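Side-chain contacts in neutral ceramidase (Pseudomonas aeruginosa, PDB 2ZWS), which catalyses the hydrolysis of the amide bond of ceramide to sphingosine and a fatty acid, and the reverse synthesis, as a zinc-dependent amidohydrolase: residues A[71-76]-A[125-130]; A[151-156]-A[199-204]; A[226-231]-A[236-241]; A[407-412]-A[473-478]. One frame throughout, in Å; residues are numbered along the deposited sequence. Where two conformers were deposited one is given.

Interaction 1: A[71-76]-A[125-130]; sequences HLKVLA and AIVDGI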
# COMPACT_ATOMS: atom_id res chain seq x y z
N HIS A 71 -3.94 -8.80 -8.28
CA HIS A 71 -5.34 -9.19 -8.04
C HIS A 71 -5.67 -10.51 -8.74
O HIS A 71 -6.19 -11.45 -8.12
CB HIS A 71 -6.23 -8.05 -8.53
CG HIS A 71 -7.69 -8.32 -8.41
ND1 HIS A 71 -8.51 -8.41 -9.51
CD2 HIS A 71 -8.50 -8.45 -7.32
CE1 HIS A 71 -9.75 -8.62 -9.11
NE2 HIS A 71 -9.77 -8.64 -7.79
N LEU A 72 -5.31 -10.62 -10.01
CA LEU A 72 -5.66 -11.82 -10.79
C LEU A 72 -4.98 -13.07 -10.25
O LEU A 72 -5.59 -14.12 -10.18
CB LEU A 72 -5.30 -11.60 -12.28
CG LEU A 72 -6.13 -10.52 -12.99
CD1 LEU A 72 -5.58 -10.25 -14.42
CD2 LEU A 72 -7.62 -10.88 -13.04
N LYS A 73 -3.71 -12.95 -9.86
CA LYS A 73 -2.95 -14.10 -9.40
C LYS A 73 -3.39 -14.49 -8.01
O LYS A 73 -3.50 -15.67 -7.70
CB LYS A 73 -1.44 -13.84 -9.46
CG LYS A 73 -0.58 -15.06 -9.08
CD LYS A 73 -0.72 -16.23 -10.10
CE LYS A 73 0.48 -17.15 -10.03
NZ LYS A 73 1.75 -16.36 -10.18
N VAL A 74 -3.65 -13.49 -7.15
CA VAL A 74 -4.16 -13.81 -5.82
C VAL A 74 -5.49 -14.58 -5.94
O VAL A 74 -5.71 -15.59 -5.26
CB VAL A 74 -4.31 -12.54 -4.95
CG1 VAL A 74 -5.20 -12.80 -3.71
CG2 VAL A 74 -2.93 -12.00 -4.51
N LEU A 75 -6.40 -14.13 -6.80
CA LEU A 75 -7.68 -14.82 -6.95
C LEU A 75 -7.50 -16.24 -7.44
O LEU A 75 -8.18 -17.16 -6.96
CB LEU A 75 -8.61 -14.05 -7.87
CG LEU A 75 -9.22 -12.82 -7.22
CD1 LEU A 75 -9.86 -11.96 -8.30
CD2 LEU A 75 -10.23 -13.22 -6.15
N ALA A 76 -6.62 -16.44 -8.42
CA ALA A 76 -6.37 -17.79 -8.91
C ALA A 76 -5.86 -18.69 -7.79
O ALA A 76 -6.29 -19.84 -7.67
CB ALA A 76 -5.37 -17.76 -10.07
N ALA A 125 6.50 -12.36 -4.16
CA ALA A 125 6.43 -12.19 -2.69
C ALA A 125 5.13 -11.51 -2.28
O ALA A 125 4.58 -11.82 -1.20
CB ALA A 125 7.61 -11.39 -2.19
N ILE A 126 4.69 -10.56 -3.11
CA ILE A 126 3.46 -9.81 -2.83
C ILE A 126 2.24 -10.74 -2.92
O ILE A 126 1.43 -10.83 -1.98
CB ILE A 126 3.34 -8.58 -3.73
CG1 ILE A 126 4.43 -7.57 -3.35
CG2 ILE A 126 1.94 -7.98 -3.69
CD1 ILE A 126 4.61 -6.44 -4.37
N VAL A 127 2.17 -11.50 -4.01
CA VAL A 127 1.07 -12.44 -4.20
C VAL A 127 1.05 -13.45 -3.06
O VAL A 127 0.03 -13.70 -2.42
CB VAL A 127 1.18 -13.19 -5.54
CG1 VAL A 127 0.18 -14.37 -5.63
CG2 VAL A 127 0.98 -12.17 -6.69
N ASP A 128 2.22 -14.02 -2.80
CA ASP A 128 2.30 -15.09 -1.79
C ASP A 128 1.94 -14.57 -0.41
O ASP A 128 1.28 -15.27 0.35
CB ASP A 128 3.70 -15.69 -1.74
CG ASP A 128 4.04 -16.53 -2.95
OD1 ASP A 128 3.14 -16.83 -3.77
OD2 ASP A 128 5.23 -16.88 -3.10
N GLY A 129 2.40 -13.38 -0.06
CA GLY A 129 2.10 -12.83 1.26
C GLY A 129 0.65 -12.41 1.43
O GLY A 129 0.07 -12.54 2.52
N ILE A 130 0.03 -11.90 0.36
CA ILE A 130 -1.40 -11.59 0.43
C ILE A 130 -2.18 -12.88 0.71
O ILE A 130 -3.05 -12.96 1.62
CB ILE A 130 -1.92 -10.91 -0.85
CG1 ILE A 130 -1.35 -9.49 -0.93
CG2 ILE A 130 -3.46 -10.90 -0.91
CD1 ILE A 130 -1.56 -8.74 -2.29
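Lys73 and Val74 meet Val127 and Ile130 without any flat group between them. The one ring of the two segments, that of His71, lies on the side of its helix turned from the contact. What does touch is branched or linear aliphatic carbon. Val74 meets Ile130 at about a right angle, its CG1 and CG2 each 3.8 Å from Ile130 CG2, so the isoleucine methyl sits against the fork of the valine. One turn back, Val127 CG1 lies 3.6 Å from Lys73 CG. The lysine stem is swung there by a chi1 of -176°, which turns CG away from the backbone N. Beta-branched residues suit this seam, since their short rigid ends let the axes approach to 9.3 Å at a crossing angle of -43°. Helix 68-81 links the parallel strands 55-61 and 91-95 as a beta-alpha-beta crossover, and Ile130 also packs on Leu93 of the second strand. With no hydrogen bond between the segments, dispersion and exclusion of water hold them together, while lysine lets carbon be covered at a partly exposed margin and keeps its charge beyond it.

Interaction 2: A[151-156]-A[199-204]; sequences GELRNA and SWFPVH. With ZN (zinc ion), chain B.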
# COMPACT_ATOMS: atom_id res chain seq x y z
N GLY A 151 -14.88 10.63 12.52
CA GLY A 151 -14.49 11.90 13.14
C GLY A 151 -13.66 12.71 12.18
O GLY A 151 -13.26 12.23 11.12
N GLU A 152 -13.38 13.95 12.59
CA GLU A 152 -12.69 14.87 11.71
C GLU A 152 -11.25 15.03 12.16
O GLU A 152 -10.96 15.39 13.30
CB GLU A 152 -13.41 16.23 11.65
CG GLU A 152 -14.79 16.17 10.99
CD GLU A 152 -15.22 17.50 10.35
OE1 GLU A 152 -14.60 18.54 10.63
OE2 GLU A 152 -16.20 17.49 9.57
N LEU A 153 -10.34 14.75 11.22
CA LEU A 153 -8.89 14.87 11.49
C LEU A 153 -8.38 16.09 10.71
O LEU A 153 -8.36 16.07 9.48
CB LEU A 153 -8.17 13.56 11.08
CG LEU A 153 -6.63 13.56 11.12
CD1 LEU A 153 -6.12 14.02 12.50
CD2 LEU A 153 -6.10 12.16 10.76
N ARG A 154 -8.00 17.15 11.44
CA ARG A 154 -7.75 18.48 10.83
C ARG A 154 -6.38 18.79 10.21
O ARG A 154 -6.30 19.47 9.17
CB ARG A 154 -7.96 19.60 11.87
CG ARG A 154 -9.29 19.65 12.55
CD ARG A 154 -9.39 20.93 13.40
NE ARG A 154 -8.37 21.08 14.45
CZ ARG A 154 -8.39 20.46 15.63
NH1 ARG A 154 -9.38 19.63 15.95
NH2 ARG A 154 -7.41 20.68 16.50
N ASN A 155 -5.33 18.34 10.88
CA ASN A 155 -3.94 18.85 10.74
C ASN A 155 -2.95 17.79 10.20
O ASN A 155 -1.72 17.93 10.33
CB ASN A 155 -3.51 19.29 12.15
CG ASN A 155 -2.24 20.13 12.17
OD1 ASN A 155 -2.06 21.05 11.35
ND2 ASN A 155 -1.37 19.86 13.14
N ALA A 156 -3.48 16.73 9.59
CA ALA A 156 -2.62 15.65 9.08
C ALA A 156 -2.33 15.75 7.57
O ALA A 156 -1.36 15.16 7.07
CB ALA A 156 -3.22 14.27 9.43
N SER A 199 -8.85 1.73 9.79
CA SER A 199 -9.06 3.19 9.69
C SER A 199 -8.99 3.62 8.22
O SER A 199 -8.08 3.21 7.49
CB SER A 199 -7.96 3.94 10.47
OG SER A 199 -7.77 5.26 10.00
N TRP A 200 -9.97 4.43 7.77
CA TRP A 200 -9.92 4.99 6.41
C TRP A 200 -9.78 6.49 6.52
O TRP A 200 -10.61 7.16 7.16
CB TRP A 200 -11.22 4.71 5.63
CG TRP A 200 -11.40 3.29 5.19
CD1 TRP A 200 -10.97 2.74 4.02
CD2 TRP A 200 -12.11 2.26 5.89
NE1 TRP A 200 -11.35 1.42 3.95
CE2 TRP A 200 -12.06 1.09 5.08
CE3 TRP A 200 -12.80 2.19 7.13
CZ2 TRP A 200 -12.66 -0.12 5.44
CZ3 TRP A 200 -13.40 0.96 7.50
CH2 TRP A 200 -13.31 -0.18 6.65
N PHE A 201 -8.74 7.02 5.90
CA PHE A 201 -8.48 8.46 5.94
C PHE A 201 -7.56 8.80 4.75
O PHE A 201 -6.57 8.10 4.55
CB PHE A 201 -7.81 8.89 7.25
CG PHE A 201 -7.39 10.32 7.27
CD1 PHE A 201 -6.04 10.65 7.13
CD2 PHE A 201 -8.32 11.35 7.45
CE1 PHE A 201 -5.63 11.98 7.12
CE2 PHE A 201 -7.91 12.71 7.43
CZ PHE A 201 -6.56 13.03 7.28
N PRO A 202 -7.89 9.84 3.96
CA PRO A 202 -7.05 10.09 2.78
C PRO A 202 -5.86 11.01 3.03
O PRO A 202 -6.04 12.16 3.45
CB PRO A 202 -8.02 10.75 1.79
CG PRO A 202 -9.00 11.52 2.71
CD PRO A 202 -9.04 10.78 4.06
N VAL A 203 -4.67 10.51 2.74
CA VAL A 203 -3.45 11.33 2.75
C VAL A 203 -2.36 10.53 2.05
O VAL A 203 -2.17 9.36 2.38
CB VAL A 203 -3.02 11.76 4.19
CG1 VAL A 203 -2.71 10.53 5.12
CG2 VAL A 203 -1.84 12.76 4.13
N HIS A 204 -1.68 11.13 1.07
CA HIS A 204 -0.56 10.43 0.43
C HIS A 204 0.45 9.93 1.45
O HIS A 204 0.84 10.65 2.37
CB HIS A 204 0.15 11.29 -0.62
CG HIS A 204 -0.36 11.09 -2.01
ND1 HIS A 204 -1.59 11.56 -2.42
CD2 HIS A 204 0.20 10.47 -3.08
CE1 HIS A 204 -1.78 11.20 -3.69
NE2 HIS A 204 -0.71 10.53 -4.10
ZN ZN B . -0.57 9.21 -5.74
O HOH W 1 1.50 9.12 -6.19
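Just past the ends of two strands of the large mixed sheet, 142-152 and 194-200, the chain forms two loops that pack on each other, and one of them runs on to the zinc site. Phe201 fills the gap between them. Leu153 CD2 stands over the centre of its ring, 3.6 Å from the centroid and 12° off the ring normal, a CH-pi contact. Leucine suits the place because, with CG anti to the backbone N (chi1 173°), it reaches across at about a right angle and sets one methyl over the ring, while its CB comes within 3.8 Å of Phe201 CE2. Ala156 approaches the same ring obliquely, CB to Phe201 CE1 4.0 Å, the single methyl of alanine being all that it presents to the ring. Farther along, Val203 CG2 rests 3.8 Å from Ala156 O, a plain van der Waals contact. Met182 of strand 181-189 and Gln276 of helix 265-286 also pack on Phe201.

The metal ligand His204 comes immediately after Val203 and three residues after Phe201. It binds zinc through NE2 at 2.1 Å and shares the metal with His97, Glu411, Tyr448 and a water. Its ND1 is hydrogen-bonded to Leu249 O, which fixes the rotation of the imidazole and points NE2 at the metal. No hydrogen bond passes between the two segments; apart from the brush of Val203 CG2 on Ala156 O, the touching atoms are carbon, so the contact rests on van der Waals and CH-pi packing, with His204 held separately by zinc and Leu249 O.

Interaction 3: A[226-231]-A[236-241]; sequences HWEHDV and GFVAAF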
# COMPACT_ATOMS: atom_id res chain seq x y z
N HIS A 226 2.59 1.50 15.22
CA HIS A 226 2.44 2.08 16.55
C HIS A 226 1.28 1.40 17.31
O HIS A 226 1.41 1.06 18.49
CB HIS A 226 2.23 3.59 16.43
CG HIS A 226 2.12 4.29 17.75
ND1 HIS A 226 3.18 4.41 18.62
CD2 HIS A 226 1.07 4.90 18.36
CE1 HIS A 226 2.79 5.07 19.71
NE2 HIS A 226 1.51 5.39 19.56
N TRP A 227 0.15 1.19 16.64
CA TRP A 227 -0.98 0.53 17.32
C TRP A 227 -0.66 -0.90 17.73
O TRP A 227 -0.93 -1.31 18.87
CB TRP A 227 -2.24 0.56 16.44
CG TRP A 227 -3.54 0.55 17.22
CD1 TRP A 227 -3.76 0.04 18.50
CD2 TRP A 227 -4.81 1.03 16.76
NE1 TRP A 227 -5.09 0.22 18.84
CE2 TRP A 227 -5.75 0.81 17.80
CE3 TRP A 227 -5.24 1.64 15.58
CZ2 TRP A 227 -7.10 1.19 17.69
CZ3 TRP A 227 -6.59 2.01 15.46
CH2 TRP A 227 -7.50 1.78 16.51
N GLU A 228 -0.15 -1.68 16.77
CA GLU A 228 0.12 -3.11 17.00
C GLU A 228 1.25 -3.37 17.99
O GLU A 228 1.15 -4.28 18.84
CB GLU A 228 0.45 -3.79 15.68
CG GLU A 228 -0.72 -3.80 14.71
CD GLU A 228 -0.36 -4.20 13.28
OE1 GLU A 228 -1.33 -4.43 12.50
OE2 GLU A 228 0.85 -4.25 12.93
N HIS A 229 2.32 -2.58 17.88
CA HIS A 229 3.57 -2.83 18.61
C HIS A 229 3.67 -1.99 19.89
O HIS A 229 4.15 -2.50 20.90
CB HIS A 229 4.76 -2.54 17.70
CG HIS A 229 6.10 -2.79 18.32
ND1 HIS A 229 6.79 -1.81 19.00
CD2 HIS A 229 6.89 -3.89 18.34
CE1 HIS A 229 7.95 -2.29 19.42
NE2 HIS A 229 8.04 -3.55 19.03
N ASP A 230 3.27 -0.72 19.84
CA ASP A 230 3.50 0.17 20.99
C ASP A 230 2.26 0.32 21.89
O ASP A 230 2.40 0.64 23.08
CB ASP A 230 3.94 1.58 20.53
CG ASP A 230 5.21 1.58 19.66
OD1 ASP A 230 5.32 2.52 18.82
OD2 ASP A 230 6.09 0.68 19.81
N VAL A 231 1.06 0.16 21.34
CA VAL A 231 -0.18 0.53 22.05
C VAL A 231 -1.01 -0.66 22.61
O VAL A 231 -1.23 -0.75 23.82
CB VAL A 231 -1.05 1.48 21.17
CG1 VAL A 231 -2.43 1.75 21.82
CG2 VAL A 231 -0.31 2.77 20.92
N GLY A 236 -3.04 -11.18 18.88
CA GLY A 236 -2.24 -10.38 17.96
C GLY A 236 -3.11 -9.32 17.28
O GLY A 236 -3.92 -9.61 16.39
N PHE A 237 -2.92 -8.08 17.72
CA PHE A 237 -3.71 -6.96 17.22
C PHE A 237 -3.34 -6.71 15.76
O PHE A 237 -2.15 -6.75 15.39
CB PHE A 237 -3.40 -5.71 18.02
CG PHE A 237 -4.43 -4.66 17.87
CD1 PHE A 237 -4.26 -3.58 17.00
CD2 PHE A 237 -5.62 -4.75 18.60
CE1 PHE A 237 -5.26 -2.61 16.85
CE2 PHE A 237 -6.59 -3.79 18.47
CZ PHE A 237 -6.42 -2.71 17.61
N VAL A 238 -4.37 -6.46 14.94
CA VAL A 238 -4.14 -6.03 13.56
C VAL A 238 -4.84 -4.72 13.32
O VAL A 238 -6.07 -4.61 13.47
CB VAL A 238 -4.59 -7.09 12.53
CG1 VAL A 238 -4.30 -6.62 11.09
CG2 VAL A 238 -3.88 -8.44 12.82
N ALA A 239 -4.05 -3.72 12.96
CA ALA A 239 -4.56 -2.37 12.63
C ALA A 239 -4.17 -2.01 11.22
O ALA A 239 -2.99 -1.92 10.90
CB ALA A 239 -3.98 -1.34 13.56
N ALA A 240 -5.18 -1.83 10.37
CA ALA A 240 -4.94 -1.35 8.99
C ALA A 240 -5.28 0.15 8.90
O ALA A 240 -6.31 0.59 9.37
CB ALA A 240 -5.79 -2.14 7.98
N PHE A 241 -4.39 0.92 8.26
CA PHE A 241 -4.68 2.29 7.89
C PHE A 241 -4.81 2.34 6.38
O PHE A 241 -3.79 2.21 5.65
CB PHE A 241 -3.60 3.23 8.44
CG PHE A 241 -3.78 3.47 9.90
CD1 PHE A 241 -3.37 2.50 10.80
CD2 PHE A 241 -4.40 4.63 10.37
CE1 PHE A 241 -3.58 2.67 12.19
CE2 PHE A 241 -4.59 4.81 11.76
CZ PHE A 241 -4.21 3.82 12.65
O HOH W 2 -0.42 -6.45 19.35
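Trp227 and Glu228 of helix 218-231 reach across to strand 238-242 and to Phe237 just before it, completing a beta-alpha-beta crossover in which strands 194-200 and 238-242 are parallel neighbours. The indole carries the apolar half. Phe237 lies over one of its faces, its ring oblique to the five-membered ring of the indole, with planes at 32° and Phe237 CE1 3.5 Å from Trp227 CD1. Ala239 CB comes up obliquely to 3.8 Å from Trp227 CE3; so small a residue lets the broad indole settle close to the strand. At the indole edge, Phe241 CZ is likewise 3.8 Å from Trp227 CE3, the two side chains crossing at about a right angle.

Glu228 carries the polar half. Its chain is extended beyond CG, long enough to bring OE1 to the strand backbone, where Ala239 N donates to the anti lone pair of OE1 at 2.8 Å and a nearly straight 168°. On the way, its CG passes the edge of the Phe237 ring and lies 3.3 Å from Phe237 O.

Farther out, Arg43 forms a salt bridge with OE1 and Lys11 one with OE2, so the carboxylate is held at both oxygens and its negative charge is probably stabilised. Phe277 meets Trp227 edge to face from helix 265-286. The helix itself ends in a wider pi-type turn, where Asp230 bridges two histidines: His226 ND1 donates to Asp230 OD1, and His229 ND1 to Asp230 OD2 at 2.7 Å, from above the carboxylate plane but within the plane of the His229 imidazole.

Interaction 4: A[407-412]-A[473-478]; sequences GAPAEF and AAYQQL. With ZN (zinc ion), chain B.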
# COMPACT_ATOMS: atom_id res chain seq x y z
N GLY A 407 -14.63 -0.36 -3.45
CA GLY A 407 -13.23 -0.54 -3.82
C GLY A 407 -13.07 0.03 -5.22
O GLY A 407 -13.66 -0.50 -6.18
N ALA A 408 -12.29 1.10 -5.35
CA ALA A 408 -12.09 1.80 -6.62
C ALA A 408 -10.62 1.74 -7.05
O ALA A 408 -9.74 2.05 -6.24
CB ALA A 408 -12.57 3.22 -6.48
N PRO A 409 -10.37 1.37 -8.33
CA PRO A 409 -9.02 1.10 -8.82
C PRO A 409 -8.19 2.29 -9.28
O PRO A 409 -7.53 2.23 -10.33
CB PRO A 409 -9.26 0.15 -9.99
CG PRO A 409 -10.58 0.67 -10.59
CD PRO A 409 -11.40 1.05 -9.36
N ALA A 410 -8.25 3.38 -8.52
CA ALA A 410 -7.49 4.57 -8.92
C ALA A 410 -7.32 5.53 -7.73
O ALA A 410 -7.77 5.25 -6.62
CB ALA A 410 -8.20 5.30 -10.09
N GLU A 411 -6.64 6.66 -7.98
CA GLU A 411 -6.50 7.75 -7.00
C GLU A 411 -7.56 8.79 -7.28
O GLU A 411 -7.45 9.50 -8.26
CB GLU A 411 -5.12 8.42 -7.10
CG GLU A 411 -3.96 7.48 -7.32
CD GLU A 411 -2.65 8.06 -6.83
OE1 GLU A 411 -2.60 8.91 -5.88
OE2 GLU A 411 -1.62 7.63 -7.39
N PHE A 412 -8.55 8.91 -6.41
CA PHE A 412 -9.62 9.88 -6.63
C PHE A 412 -9.34 11.14 -5.83
O PHE A 412 -8.99 11.08 -4.67
CB PHE A 412 -10.95 9.28 -6.21
CG PHE A 412 -11.45 8.22 -7.16
CD1 PHE A 412 -10.79 6.98 -7.26
CD2 PHE A 412 -12.58 8.44 -7.93
CE1 PHE A 412 -11.23 6.01 -8.17
CE2 PHE A 412 -13.04 7.46 -8.80
CZ PHE A 412 -12.35 6.23 -8.92
N ALA A 473 -17.27 10.80 -14.11
CA ALA A 473 -18.69 10.54 -14.40
C ALA A 473 -18.90 9.04 -14.65
O ALA A 473 -19.88 8.46 -14.15
CB ALA A 473 -19.13 11.36 -15.61
N ALA A 474 -17.96 8.43 -15.37
CA ALA A 474 -18.01 6.97 -15.64
C ALA A 474 -17.98 6.19 -14.34
O ALA A 474 -18.80 5.27 -14.14
CB ALA A 474 -16.85 6.53 -16.52
N TYR A 475 -17.03 6.52 -13.47
CA TYR A 475 -16.96 5.80 -12.18
C TYR A 475 -18.23 6.03 -11.36
O TYR A 475 -18.72 5.11 -10.71
CB TYR A 475 -15.75 6.23 -11.38
CG TYR A 475 -14.46 5.56 -11.78
CD1 TYR A 475 -14.22 4.23 -11.44
CD2 TYR A 475 -13.47 6.27 -12.47
CE1 TYR A 475 -13.02 3.61 -11.78
CE2 TYR A 475 -12.27 5.68 -12.80
CZ TYR A 475 -12.04 4.33 -12.45
OH TYR A 475 -10.85 3.71 -12.74
N GLN A 476 -18.79 7.24 -11.39
CA GLN A 476 -19.98 7.49 -10.62
C GLN A 476 -21.14 6.63 -11.14
O GLN A 476 -21.86 6.00 -10.35
CB GLN A 476 -20.35 8.98 -10.64
CG GLN A 476 -21.41 9.37 -9.64
CD GLN A 476 -21.39 10.85 -9.34
OE1 GLN A 476 -20.33 11.44 -9.10
NE2 GLN A 476 -22.58 11.47 -9.33
N GLN A 477 -21.29 6.57 -12.46
CA GLN A 477 -22.32 5.73 -13.07
C GLN A 477 -22.15 4.26 -12.68
O GLN A 477 -23.12 3.60 -12.32
CB GLN A 477 -22.23 5.82 -14.58
CG GLN A 477 -23.15 4.88 -15.32
CD GLN A 477 -23.09 5.12 -16.79
OE1 GLN A 477 -22.54 4.31 -17.55
NE2 GLN A 477 -23.59 6.27 -17.21
N LEU A 478 -20.91 3.78 -12.76
CA LEU A 478 -20.62 2.38 -12.47
C LEU A 478 -20.96 2.01 -11.03
O LEU A 478 -21.58 0.96 -10.76
CB LEU A 478 -19.15 2.07 -12.78
CG LEU A 478 -18.79 2.13 -14.27
CD1 LEU A 478 -17.28 2.03 -14.45
CD2 LEU A 478 -19.50 1.08 -15.09
ZN ZN B . -0.57 9.21 -5.74
O HOH W 1 1.50 9.12 -6.19
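The backbone bends at Pro409 (psi 43°) and then runs extended through Ala410 to Phe412, so that Ala410 and Phe412 turn toward Tyr475 of helix 473-478 while Glu411 between them faces elsewhere. Tyr475 carries the whole helix side of the contact. Phe412 meets it in a T-shaped, edge-to-face pair with planes at 73° and centroids 4.9 Å apart. Phe412 CZ points at the middle of the tyrosine ring and comes within 3.6 Å of Tyr475 CG. The tyrosine has CG anti to its carbonyl carbon (chi1 -81°), a torsion that carries the ring off the helix and across to the bend. There the far end of the ring meets Pro409, whose CG is 3.7 Å from Tyr475 OH and whose CD is 3.9 Å from Tyr475 CE1. Proline fits by offering a compact, rigid ring at the bend, and Ala410 adds a single methyl beside the hydroxyl.

Strand 411-412 pairs in parallel with strand 448-449, and this small two-stranded sheet brings two zinc ligands together, Glu411 and Tyr448. Glu411 binds the metal with both oxygens unequally, OE1 at 2.1 Å and OE2 at 2.5 Å from zinc. The hydroxyl of Tyr441 is hydrogen-bonded to OE1 and that of Tyr445, a probable substrate-binding residue, to OE2, so each carboxylate oxygen has a second partner besides the metal. Ile420 of helix 414-428 and Val449 each pack on the side chains of both Phe412 and Tyr475, and Phe438 meets Phe412 edge to face.

Overall arrangement
From the N terminus the four contacts close one after another, and none nests in or crosses another. Interaction 1 closes a loop of 48 residues and joins helices 68-81 and 120-138. Interaction 2 spans 42 residues between the ends of two strands of the large sheet; interaction 3, across just four, folds helix 218-231 back on strand 238-242. Interaction 4 spans 60 and ties the stretch around strand 411-412 to helix 471-488. Interactions 2 and 3 meet in the sheet, where Ser199 N lies 2.8 Å from Ala240 O, probably hydrogen-bonded. Interactions 2 and 4 meet at the zinc ion through His204 and Glu411, while interaction 1 touches none of the others.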